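Local coordinates for protein exoribonuclease II, mitochondrial (PDB 6F3H) that degrades RNA in the 3' to 5' direction as the magnesium-binding exoribonuclease of the mitochondrial degradosome, where it is tightly coupled to a helicase, at residues Y462-V467 and H748-W753; E489-S494 and F512-G517; L41-T46 and S80-I85; I400-A405 and V525-V530. The protein carries 1 engineered substitution. All coordinates share one frame; numbering follows the deposited sequence.

Contact 1 (Y462-V467 and H748-W753). With nucleotides of chain C.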
# COMPACT_ATOMS: atom_id res chain seq x y z
N TYR A 462 -8.93 4.16 2.81
CA TYR A 462 -10.22 3.50 2.67
C TYR A 462 -10.16 2.17 3.41
O TYR A 462 -9.41 1.27 3.01
CB TYR A 462 -10.57 3.27 1.20
CG TYR A 462 -10.77 4.53 0.34
CD1 TYR A 462 -11.89 5.34 0.49
CD2 TYR A 462 -9.86 4.87 -0.65
CE1 TYR A 462 -12.07 6.48 -0.29
CE2 TYR A 462 -10.03 6.00 -1.43
CZ TYR A 462 -11.14 6.80 -1.26
OH TYR A 462 -11.30 7.92 -2.05
N LEU A 463 -10.93 2.04 4.49
CA LEU A 463 -11.00 0.82 5.28
C LEU A 463 -12.44 0.42 5.57
O LEU A 463 -13.30 1.29 5.72
CB LEU A 463 -10.26 1.01 6.61
CG LEU A 463 -8.76 1.06 6.52
CD1 LEU A 463 -8.29 1.55 7.84
CD2 LEU A 463 -8.20 -0.33 6.27
N PRO A 464 -12.72 -0.89 5.70
CA PRO A 464 -14.09 -1.32 6.03
C PRO A 464 -14.66 -0.61 7.23
O PRO A 464 -15.88 -0.47 7.35
CB PRO A 464 -13.93 -2.82 6.33
CG PRO A 464 -12.73 -3.21 5.60
CD PRO A 464 -11.80 -2.03 5.65
N ASP A 465 -13.79 -0.18 8.14
CA ASP A 465 -14.21 0.53 9.33
C ASP A 465 -14.50 1.99 9.04
O ASP A 465 -15.44 2.55 9.59
CB ASP A 465 -13.14 0.40 10.41
CG ASP A 465 -12.84 -1.05 10.77
OD1 ASP A 465 -12.27 -1.74 9.91
OD2 ASP A 465 -13.16 -1.49 11.91
N LEU A 466 -13.69 2.63 8.21
CA LEU A 466 -13.72 4.08 8.13
C LEU A 466 -12.99 4.56 6.88
O LEU A 466 -12.38 3.77 6.15
CB LEU A 466 -13.10 4.71 9.37
CG LEU A 466 -11.59 4.88 9.17
CD1 LEU A 466 -11.04 5.90 10.13
CD2 LEU A 466 -10.86 3.55 9.29
N VAL A 467 -13.04 5.87 6.65
CA VAL A 467 -12.31 6.51 5.57
C VAL A 467 -11.64 7.79 6.07
O VAL A 467 -12.23 8.54 6.85
CB VAL A 467 -13.26 6.81 4.39
CG1 VAL A 467 -12.47 7.31 3.20
CG2 VAL A 467 -14.11 5.57 4.03
N HIS A 748 -5.01 -6.15 6.75
CA HIS A 748 -5.07 -6.60 8.12
C HIS A 748 -6.47 -6.44 8.70
O HIS A 748 -6.99 -7.36 9.32
CB HIS A 748 -4.02 -5.89 8.96
CG HIS A 748 -3.63 -6.69 10.16
ND1 HIS A 748 -3.25 -8.01 10.06
CD2 HIS A 748 -3.59 -6.37 11.47
CE1 HIS A 748 -2.98 -8.47 11.27
NE2 HIS A 748 -3.18 -7.50 12.14
N SER A 749 -7.09 -5.28 8.50
CA SER A 749 -8.43 -5.05 9.02
C SER A 749 -9.47 -5.97 8.40
O SER A 749 -10.33 -6.52 9.10
CB SER A 749 -8.86 -3.62 8.75
OG SER A 749 -10.12 -3.43 9.34
N SER A 750 -9.44 -6.12 7.09
CA SER A 750 -10.44 -6.96 6.45
C SER A 750 -10.28 -8.39 6.89
O SER A 750 -11.27 -9.08 7.16
CB SER A 750 -10.30 -6.82 4.95
OG SER A 750 -10.59 -5.49 4.54
N THR A 751 -9.05 -8.87 6.98
CA THR A 751 -8.78 -10.15 7.62
C THR A 751 -9.40 -10.23 9.01
O THR A 751 -10.03 -11.22 9.36
CB THR A 751 -7.30 -10.38 7.70
OG1 THR A 751 -6.77 -10.29 6.38
CG2 THR A 751 -7.07 -11.73 8.20
N TYR A 752 -9.17 -9.20 9.83
CA TYR A 752 -9.73 -9.23 11.17
C TYR A 752 -11.21 -9.51 11.10
O TYR A 752 -11.72 -10.36 11.83
CB TYR A 752 -9.47 -7.91 11.89
CG TYR A 752 -10.30 -7.66 13.15
CD1 TYR A 752 -10.10 -8.42 14.30
CD2 TYR A 752 -11.23 -6.65 13.21
CE1 TYR A 752 -10.83 -8.17 15.47
CE2 TYR A 752 -11.97 -6.40 14.37
CZ TYR A 752 -11.78 -7.16 15.48
OH TYR A 752 -12.56 -6.83 16.56
N TRP A 753 -11.90 -8.86 10.16
CA TRP A 753 -13.34 -8.99 10.04
C TRP A 753 -13.75 -10.29 9.35
O TRP A 753 -14.75 -10.90 9.74
CB TRP A 753 -13.92 -7.79 9.31
CG TRP A 753 -13.85 -6.51 10.09
CD1 TRP A 753 -13.07 -5.44 9.80
CD2 TRP A 753 -14.56 -6.18 11.29
NE1 TRP A 753 -13.26 -4.45 10.73
CE2 TRP A 753 -14.17 -4.88 11.66
CE3 TRP A 753 -15.49 -6.84 12.08
CZ2 TRP A 753 -14.67 -4.23 12.78
CZ3 TRP A 753 -15.99 -6.19 13.20
CH2 TRP A 753 -15.57 -4.90 13.54
P C C 6 -13.25 7.55 -8.14
OP1 C C 6 -13.95 8.83 -8.32
OP2 C C 6 -11.79 7.44 -8.34
O5' C C 6 -13.65 7.10 -6.69
C5' C C 6 -15.02 6.90 -6.38
C4' C C 6 -15.21 6.22 -5.04
O4' C C 6 -14.80 4.82 -5.10
C3' C C 6 -14.41 6.76 -3.88
O3' C C 6 -14.90 7.98 -3.37
C2' C C 6 -14.54 5.62 -2.89
O2' C C 6 -15.87 5.60 -2.43
C1' C C 6 -14.37 4.42 -3.82
N1 C C 6 -12.96 3.94 -3.86
C2 C C 6 -12.54 3.05 -2.84
O2 C C 6 -13.34 2.68 -1.98
N3 C C 6 -11.28 2.57 -2.76
C4 C C 6 -10.42 2.96 -3.67
N4 C C 6 -9.19 2.45 -3.55
C5 C C 6 -10.80 3.86 -4.72
C6 C C 6 -12.05 4.34 -4.78
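Asp465 reaches the helix through its carboxylate, where OD1 accepts two hydrogen bonds from residues one turn apart, Ser749 and Trp753. The serine hydroxyl OG donates at 2.8 Å to Asp465 OD1, and the indole NE1 of Trp753 donates to the same oxygen at 3.0 Å, with an N-H...O angle of 155°. Both donors use the syn side of OD1, but from opposite faces of the carboxylate plane, which limits how the group can swing. This doubly bonded oxygen is the tight part of the contact. Ser749 OG points to the loop because it stands anti to its own backbone N (chi1 -176°). A small hydroxyl and an in-plane indole N-H suit an acceptor that must be held in a largely buried setting, and OD2 is bonded in turn by Asn352. Beside it the Pro464 ring packs against the helix, its CG 3.3 Å from Ser750 OG, and the ring fits the tight turn from Leu463 to Leu466, whose two end residues share backbone bonds, one of them weak.

The remainder is looser. Leu463 CD2 stays 4.2 Å from Ser749 CB, and Pro464 CB is 4.4 Å from Trp753 CD1. Just before the loop, at the end of strand 461-462, Tyr462 meets RNA instead: the base of C6 of chain C lies over one ring face, with its N3 3.4 Å from Tyr462 CD2.

The turn, between strands 461-462 and 467-468 of the RNB region, is thereby joined to helix 725-761, while Val581 of strand 580-584 touches Pro464, Ser750 and Trp753.

Contact 2 (E489-S494 and F512-G517)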
# COMPACT_ATOMS: atom_id res chain seq x y z
N GLU A 489 -15.66 23.05 -12.27
CA GLU A 489 -14.36 23.08 -12.92
C GLU A 489 -13.78 21.69 -13.07
O GLU A 489 -13.89 20.85 -12.17
CB GLU A 489 -13.41 23.96 -12.14
CG GLU A 489 -14.07 25.14 -11.46
CD GLU A 489 -13.09 26.25 -11.16
OE1 GLU A 489 -12.18 26.48 -11.99
OE2 GLU A 489 -13.20 26.89 -10.08
N THR A 490 -13.16 21.45 -14.20
CA THR A 490 -12.58 20.15 -14.45
C THR A 490 -11.22 20.36 -15.05
O THR A 490 -10.84 21.46 -15.43
CB THR A 490 -13.35 19.30 -15.45
OG1 THR A 490 -12.97 19.72 -16.77
CG2 THR A 490 -14.80 19.49 -15.28
N ILE A 491 -10.53 19.24 -15.19
CA ILE A 491 -9.46 19.10 -16.15
C ILE A 491 -9.92 18.03 -17.12
O ILE A 491 -10.16 16.89 -16.72
CB ILE A 491 -8.14 18.69 -15.49
CG1 ILE A 491 -7.70 19.75 -14.48
CG2 ILE A 491 -7.08 18.52 -16.55
CD1 ILE A 491 -6.23 19.58 -14.03
N SER A 492 -10.01 18.38 -18.39
CA SER A 492 -10.67 17.51 -19.33
C SER A 492 -9.72 17.09 -20.45
O SER A 492 -8.98 17.91 -21.00
CB SER A 492 -11.92 18.18 -19.88
OG SER A 492 -12.75 18.60 -18.80
N PHE A 493 -9.78 15.81 -20.76
CA PHE A 493 -8.91 15.19 -21.74
C PHE A 493 -9.79 14.70 -22.86
O PHE A 493 -10.68 13.89 -22.64
CB PHE A 493 -8.16 14.02 -21.13
CG PHE A 493 -7.41 14.39 -19.89
CD1 PHE A 493 -8.08 14.51 -18.67
CD2 PHE A 493 -6.04 14.63 -19.94
CE1 PHE A 493 -7.39 14.87 -17.52
CE2 PHE A 493 -5.36 14.98 -18.79
CZ PHE A 493 -6.03 15.10 -17.58
N SER A 494 -9.55 15.20 -24.05
CA SER A 494 -10.45 14.97 -25.16
C SER A 494 -9.67 14.35 -26.30
O SER A 494 -8.48 14.65 -26.49
CB SER A 494 -11.09 16.27 -25.61
OG SER A 494 -11.53 17.01 -24.48
N PHE A 512 -5.77 14.18 -29.35
CA PHE A 512 -5.67 14.26 -27.91
C PHE A 512 -5.44 15.69 -27.46
O PHE A 512 -4.55 16.38 -27.98
CB PHE A 512 -4.55 13.37 -27.40
CG PHE A 512 -4.34 13.45 -25.91
CD1 PHE A 512 -5.11 12.69 -25.04
CD2 PHE A 512 -3.39 14.31 -25.37
CE1 PHE A 512 -4.92 12.78 -23.65
CE2 PHE A 512 -3.20 14.39 -24.00
CZ PHE A 512 -3.97 13.63 -23.14
N GLN A 513 -6.18 16.10 -26.46
CA GLN A 513 -6.12 17.47 -26.03
C GLN A 513 -6.38 17.54 -24.54
O GLN A 513 -7.17 16.77 -24.00
CB GLN A 513 -7.15 18.28 -26.80
CG GLN A 513 -6.95 19.74 -26.77
CD GLN A 513 -8.22 20.44 -27.12
OE1 GLN A 513 -8.40 21.60 -26.80
NE2 GLN A 513 -9.13 19.71 -27.76
N VAL A 514 -5.69 18.46 -23.86
CA VAL A 514 -5.90 18.67 -22.44
C VAL A 514 -6.34 20.11 -22.25
O VAL A 514 -5.70 21.02 -22.79
CB VAL A 514 -4.63 18.37 -21.62
CG1 VAL A 514 -4.92 18.41 -20.11
CG2 VAL A 514 -4.00 17.04 -21.99
N ARG A 515 -7.44 20.32 -21.52
CA ARG A 515 -8.00 21.64 -21.29
C ARG A 515 -8.58 21.75 -19.89
O ARG A 515 -9.08 20.76 -19.34
CB ARG A 515 -9.16 22.00 -22.21
CG ARG A 515 -8.82 22.30 -23.61
CD ARG A 515 -10.11 22.47 -24.40
NE ARG A 515 -10.45 21.25 -25.10
CZ ARG A 515 -11.64 20.99 -25.61
NH1 ARG A 515 -12.62 21.87 -25.51
NH2 ARG A 515 -11.84 19.84 -26.23
N LEU A 516 -8.55 22.96 -19.35
CA LEU A 516 -9.26 23.27 -18.12
C LEU A 516 -10.69 23.59 -18.50
O LEU A 516 -10.92 24.53 -19.26
CB LEU A 516 -8.65 24.47 -17.40
CG LEU A 516 -7.17 24.44 -16.96
CD1 LEU A 516 -6.82 25.70 -16.17
CD2 LEU A 516 -6.76 23.18 -16.17
N GLY A 517 -11.65 22.81 -18.01
CA GLY A 517 -13.01 22.98 -18.50
C GLY A 517 -14.07 23.37 -17.49
O GLY A 517 -13.75 23.73 -16.35
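Phe512 lies alongside Phe493, both side chains pointing the same way, and its CZ comes 3.9 Å from CD2 at the edge of the Phe493 ring. The strands form an antiparallel beta hairpin in the mixed sheet of the RNB region. Gln513 comes next, in a hydrogen-bonded pair with Ser494: its N donates at 2.7 Å to Ser494 O, and its O accepts from Ser494 N. Val514 turns to the apolar face, where CG1 packs 3.7 Å from Phe493 CE2 and also touches Ile491; a beta-branched residue suits an extended strand. Arg515 belongs to the other face. Its O receives a nearly straight bond from Ser492 N (174°, 2.7 Å), while its guanidinium swings past Ser494, helped by a bend at chi3 (-98°), and makes a cation-pi contact with Tyr390. Leu516 returns to the apolar face, CD2 lying 3.9 Å from Ile491 CG1. Gly517 closes the pairing with Thr490 through two backbone bonds; glycine suits this place because its backbone passes close to the hydroxyl of Thr490.

Helices 603-625 and 703-716 cover the face of Phe493 and Val514. The chemistry is thus two-sided: hydrocarbon anchors the hairpin on these helices, whereas the face of Ser492 and Ser494 is polar, their hydroxyls bonded to His427 and His425 of the next strand.

Contact 3 (L41-T46 and S80-I85)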
# COMPACT_ATOMS: atom_id res chain seq x y z
N LEU A 41 19.17 -9.37 2.65
CA LEU A 41 18.86 -9.75 4.02
C LEU A 41 17.53 -10.48 4.01
O LEU A 41 16.57 -10.01 3.39
CB LEU A 41 18.77 -8.53 4.92
CG LEU A 41 20.04 -8.20 5.66
CD1 LEU A 41 19.63 -7.39 6.85
CD2 LEU A 41 20.81 -9.46 6.07
N LEU A 42 17.49 -11.62 4.65
CA LEU A 42 16.27 -12.40 4.74
C LEU A 42 15.62 -12.26 6.11
O LEU A 42 16.25 -11.88 7.09
CB LEU A 42 16.56 -13.87 4.43
CG LEU A 42 16.48 -14.19 2.95
CD1 LEU A 42 17.03 -13.10 2.11
CD2 LEU A 42 17.19 -15.48 2.67
N LYS A 43 14.31 -12.53 6.15
CA LYS A 43 13.60 -12.59 7.42
C LYS A 43 14.07 -13.75 8.27
O LYS A 43 13.99 -13.70 9.51
CB LYS A 43 12.10 -12.68 7.18
CG LYS A 43 11.45 -11.36 6.84
CD LYS A 43 10.03 -11.57 6.35
CE LYS A 43 9.47 -10.30 5.69
NZ LYS A 43 8.11 -10.47 5.05
N GLN A 44 14.54 -14.82 7.63
CA GLN A 44 15.18 -15.90 8.35
C GLN A 44 16.51 -15.45 8.95
O GLN A 44 16.72 -15.56 10.17
CB GLN A 44 15.40 -17.09 7.40
CG GLN A 44 14.13 -17.63 6.69
CD GLN A 44 13.47 -16.67 5.70
OE1 GLN A 44 13.60 -15.45 5.81
NE2 GLN A 44 12.74 -17.22 4.73
N CYS A 45 17.39 -14.88 8.13
CA CYS A 45 18.76 -14.59 8.56
C CYS A 45 18.98 -13.10 8.72
O CYS A 45 19.80 -12.52 8.00
CB CYS A 45 19.78 -15.13 7.56
SG CYS A 45 19.24 -16.59 6.75
N THR A 46 18.29 -12.48 9.66
CA THR A 46 18.37 -11.03 9.72
C THR A 46 19.76 -10.56 10.13
O THR A 46 20.13 -9.43 9.84
CB THR A 46 17.25 -10.51 10.64
OG1 THR A 46 16.02 -10.45 9.89
CG2 THR A 46 17.54 -9.13 11.22
N SER A 80 10.54 -12.96 1.49
CA SER A 80 11.37 -13.06 2.67
C SER A 80 12.56 -12.12 2.60
O SER A 80 13.32 -12.06 3.57
CB SER A 80 11.86 -14.49 2.87
OG SER A 80 10.78 -15.39 3.02
N VAL A 81 12.77 -11.42 1.49
CA VAL A 81 13.88 -10.49 1.33
C VAL A 81 13.56 -9.17 2.02
O VAL A 81 12.60 -8.48 1.64
CB VAL A 81 14.21 -10.26 -0.15
CG1 VAL A 81 15.20 -9.12 -0.26
CG2 VAL A 81 14.78 -11.52 -0.75
N ILE A 82 14.38 -8.77 3.00
CA ILE A 82 14.12 -7.52 3.71
C ILE A 82 14.84 -6.35 3.09
O ILE A 82 14.34 -5.21 3.16
CB ILE A 82 14.50 -7.62 5.20
CG1 ILE A 82 14.16 -8.98 5.75
CG2 ILE A 82 13.60 -6.78 5.97
CD1 ILE A 82 14.60 -9.10 7.18
N LEU A 83 16.04 -6.56 2.56
CA LEU A 83 16.67 -5.53 1.76
C LEU A 83 17.56 -6.19 0.73
O LEU A 83 18.02 -7.32 0.91
CB LEU A 83 17.46 -4.52 2.60
CG LEU A 83 18.61 -4.84 3.53
CD1 LEU A 83 19.91 -4.99 2.76
CD2 LEU A 83 18.74 -3.72 4.54
N ARG A 84 17.83 -5.44 -0.33
CA ARG A 84 18.44 -5.98 -1.53
C ARG A 84 19.48 -4.99 -2.03
O ARG A 84 19.24 -3.77 -1.99
CB ARG A 84 17.38 -6.23 -2.60
CG ARG A 84 17.88 -6.36 -4.02
CD ARG A 84 16.72 -6.65 -4.95
NE ARG A 84 16.96 -6.37 -6.37
CZ ARG A 84 16.38 -5.40 -7.06
NH1 ARG A 84 15.51 -4.59 -6.47
NH2 ARG A 84 16.67 -5.23 -8.35
N ILE A 85 20.60 -5.52 -2.49
CA ILE A 85 21.71 -4.78 -3.08
C ILE A 85 21.92 -5.33 -4.47
O ILE A 85 22.29 -6.50 -4.62
CB ILE A 85 23.00 -4.93 -2.27
CG1 ILE A 85 22.85 -4.33 -0.89
CG2 ILE A 85 24.14 -4.29 -3.02
CD1 ILE A 85 22.66 -2.86 -0.97
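Leu41 packs its CB 3.9 Å from Leu83 CG and also touches Ile82, because a classic beta bulge sets both residues of strand 81-85 against this single leucine of strand 39-42. The antiparallel pairing forms one margin of a five-stranded sheet. On the other face Leu42 and Val81 meet, CD1 to CG2 at 4.0 Å, and Phe66 of strand 64-68 touches both; hydrocarbon suits each of these buried places. Leu41 bonds at both backbone atoms, its O accepting from Ile82 N and its N donating to Leu83 O at 2.9 Å, so the extra residue is absorbed while the two strands stay joined. Leu41 and Ile82 also rest on Tyr219 of helix 212-226.

Farther out the strand of Leu41 and Leu42 gives way to a loop. Lys43 N donates to Ser80 O at 2.8 Å, and the aliphatic part of its side chain passes across Ile82, CG 3.8 Å from CG1, an apt use of a long chain at an exposed rim. Thr46 OG1 donates back to Leu42 O within the same segment. At the polar edge the bend of Gln44 at chi2 (65°) brings its amide NE2 to Ser80 OG, 3.2 Å away and near the amide plane.

Contact 4 (I400-A405 and V525-V530). With MG (magnesium ion), chain E; nucleotides of chain C.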
# COMPACT_ATOMS: atom_id res chain seq x y z
N ILE A 400 -20.12 7.55 -13.10
CA ILE A 400 -20.59 6.21 -12.76
C ILE A 400 -19.83 5.76 -11.52
O ILE A 400 -18.72 5.24 -11.62
CB ILE A 400 -20.38 5.25 -13.92
CG1 ILE A 400 -20.84 5.94 -15.19
CG2 ILE A 400 -21.11 3.96 -13.65
CD1 ILE A 400 -20.74 5.07 -16.35
N ASP A 401 -20.43 5.96 -10.35
CA ASP A 401 -19.84 5.57 -9.09
C ASP A 401 -20.90 4.71 -8.37
O ASP A 401 -21.99 4.49 -8.89
CB ASP A 401 -19.38 6.83 -8.34
CG ASP A 401 -17.99 7.26 -8.69
OD1 ASP A 401 -17.17 6.38 -9.12
OD2 ASP A 401 -17.66 8.47 -8.54
N SER A 402 -20.54 4.18 -7.21
CA SER A 402 -21.49 3.47 -6.36
C SER A 402 -22.36 4.44 -5.57
O SER A 402 -22.11 5.65 -5.50
CB SER A 402 -20.77 2.56 -5.36
OG SER A 402 -20.26 1.38 -5.96
N GLU A 403 -23.42 3.89 -4.99
CA GLU A 403 -24.27 4.67 -4.10
C GLU A 403 -23.48 5.16 -2.90
O GLU A 403 -23.67 6.29 -2.44
CB GLU A 403 -25.48 3.83 -3.66
CG GLU A 403 -26.77 4.60 -3.34
CD GLU A 403 -27.67 3.86 -2.34
OE1 GLU A 403 -27.64 4.19 -1.13
OE2 GLU A 403 -28.40 2.93 -2.76
N ASP A 404 -22.59 4.31 -2.38
CA ASP A 404 -21.81 4.57 -1.17
C ASP A 404 -20.46 5.25 -1.45
O ASP A 404 -19.47 4.91 -0.80
CB ASP A 404 -21.61 3.24 -0.47
CG ASP A 404 -21.11 2.16 -1.42
OD1 ASP A 404 -19.95 2.26 -1.87
OD2 ASP A 404 -21.89 1.24 -1.76
N ALA A 405 -20.37 6.23 -2.35
CA ALA A 405 -19.10 6.79 -2.78
C ALA A 405 -18.84 8.12 -2.09
O ALA A 405 -19.77 8.80 -1.63
CB ALA A 405 -19.08 6.99 -4.30
N VAL A 525 -26.37 8.52 -12.10
CA VAL A 525 -26.00 7.20 -12.59
C VAL A 525 -25.18 6.46 -11.54
O VAL A 525 -24.41 7.05 -10.79
CB VAL A 525 -25.20 7.27 -13.90
CG1 VAL A 525 -26.13 7.42 -15.05
CG2 VAL A 525 -24.19 8.42 -13.86
N THR A 526 -25.35 5.15 -11.54
CA THR A 526 -24.61 4.23 -10.71
C THR A 526 -24.20 3.08 -11.60
O THR A 526 -24.79 2.86 -12.66
CB THR A 526 -25.46 3.74 -9.55
OG1 THR A 526 -26.60 3.05 -10.09
CG2 THR A 526 -25.94 4.90 -8.72
N TYR A 527 -23.19 2.32 -11.18
CA TYR A 527 -22.82 1.16 -11.97
C TYR A 527 -24.01 0.25 -12.16
O TYR A 527 -24.15 -0.36 -13.22
CB TYR A 527 -21.68 0.40 -11.30
CG TYR A 527 -20.32 1.07 -11.32
CD1 TYR A 527 -19.48 0.98 -12.43
CD2 TYR A 527 -19.83 1.71 -10.18
CE1 TYR A 527 -18.22 1.56 -12.42
CE2 TYR A 527 -18.57 2.28 -10.17
CZ TYR A 527 -17.77 2.21 -11.28
OH TYR A 527 -16.53 2.80 -11.24
N ASP A 528 -24.88 0.16 -11.15
CA ASP A 528 -26.07 -0.68 -11.25
C ASP A 528 -27.09 -0.09 -12.22
O ASP A 528 -27.56 -0.79 -13.12
CB ASP A 528 -26.72 -0.84 -9.88
CG ASP A 528 -25.93 -1.75 -8.95
OD1 ASP A 528 -25.13 -2.58 -9.44
OD2 ASP A 528 -26.13 -1.63 -7.73
N LYS A 529 -27.43 1.19 -12.05
CA LYS A 529 -28.40 1.82 -12.95
C LYS A 529 -27.97 1.61 -14.38
O LYS A 529 -28.72 1.05 -15.19
CB LYS A 529 -28.55 3.31 -12.65
N VAL A 530 -26.73 1.95 -14.68
CA VAL A 530 -26.16 1.74 -16.01
C VAL A 530 -26.32 0.29 -16.44
O VAL A 530 -26.63 0.01 -17.60
CB VAL A 530 -24.69 2.16 -16.03
CG1 VAL A 530 -24.09 1.84 -17.37
CG2 VAL A 530 -24.58 3.64 -15.75
MG MG E . -16.52 7.63 -10.22
P A C 5 -9.61 4.76 -11.47
OP1 A C 5 -9.47 6.11 -12.06
OP2 A C 5 -8.55 4.26 -10.55
O5' A C 5 -10.97 4.75 -10.67
C5' A C 5 -12.16 5.10 -11.34
C4' A C 5 -13.38 4.68 -10.57
O4' A C 5 -13.43 3.24 -10.46
C3' A C 5 -13.49 5.17 -9.14
O3' A C 5 -13.98 6.48 -9.06
C2' A C 5 -14.42 4.15 -8.52
O2' A C 5 -15.76 4.41 -8.92
C1' A C 5 -13.95 2.87 -9.21
N9 A C 5 -12.85 2.30 -8.45
C8 A C 5 -11.49 2.46 -8.60
N7 A C 5 -10.78 1.83 -7.70
C5 A C 5 -11.75 1.24 -6.92
C6 A C 5 -11.67 0.42 -5.80
N6 A C 5 -10.50 0.04 -5.25
N1 A C 5 -12.84 0.00 -5.26
C2 A C 5 -14.01 0.38 -5.82
N3 A C 5 -14.22 1.15 -6.88
C4 A C 5 -13.03 1.53 -7.36
P C C 6 -13.25 7.55 -8.14
OP1 C C 6 -13.95 8.83 -8.32
OP2 C C 6 -11.79 7.44 -8.34
O5' C C 6 -13.65 7.10 -6.69
C5' C C 6 -15.02 6.90 -6.38
C4' C C 6 -15.21 6.22 -5.04
O4' C C 6 -14.80 4.82 -5.10
C3' C C 6 -14.41 6.76 -3.88
O3' C C 6 -14.90 7.98 -3.37
C2' C C 6 -14.54 5.62 -2.89
O2' C C 6 -15.87 5.60 -2.43
C1' C C 6 -14.37 4.42 -3.82
N1 C C 6 -12.96 3.94 -3.86
C2 C C 6 -12.54 3.05 -2.84
O2 C C 6 -13.34 2.68 -1.98
N3 C C 6 -11.28 2.57 -2.76
C4 C C 6 -10.42 2.96 -3.67
N4 C C 6 -9.19 2.45 -3.55
C5 C C 6 -10.80 3.86 -4.72
C6 C C 6 -12.05 4.34 -4.78
O HOH W 1 -16.26 6.86 -12.01
O HOH W 2 -16.55 9.41 -11.08
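Tyr527 presents one ring face to Ile400: the methyl CG2 sits off-centre over it, 3.9 Å from the ring centroid, in a CH-pi contact, and Ile400 O lies over the same face nearer the hydroxyl end, 3.2 Å from Tyr527 CZ. At the edge, in plane, is the O2' of A5 of chain C, which accepts from Tyr527 OH at 2.9 Å; Ser402 N lies along the edge as well. A tyrosine suits this place because its ring packs on hydrocarbon while its hydroxyl can donate to the ribose O2'. The other flat group, the Asp401 carboxylate, uses both oxygens on the magnesium ion, OD1 at 1.8 Å and OD2 at 2.2 Å from the metal. Asp410 and two waters complete the ligands seen. The same O2' lies very close to Asp401 OD1, but too close for this bond to be trusted in detail. This is the magnesium site of the RNB nuclease.

Backbone contact is slight: Tyr527 N makes a weak bond to Asp401 O. Thr526, the N-cap, accepts from Lys529 N through OG1 (2.8 Å, 165°), because chi1 of 61° turns that hydroxyl toward the helix start. Val530 CG2 then packs 4.1 Å from Ile400 CG2.

The loop between strands 390-391 and 410-416 thus lies against the start of helix 527-534, with Val608 of helix 603-625 touching both Ile400 and Tyr527.

From the N terminus, contact 3 comes first, closing a loop with no helix and under half of it strand in the N-terminal sheet before any of the others open; it is therefore in series with them. The other three interlock. Contact 4 opens at 400-405, contact 1 opens at 462-467 before contact 4 has closed at 525-530, and contact 1 closes last, at 748-753, so the two cross. Contact 2, a short hairpin, falls within the spans of both. Contacts 2 and 4 belong to the RNB region, strand 505-519 being followed by helix 527-534, whereas contact 1 ties that region to helix 725-761. Contacts 3 and 4 lie on opposite sides of the chain's centre, about 44 Å apart between centres.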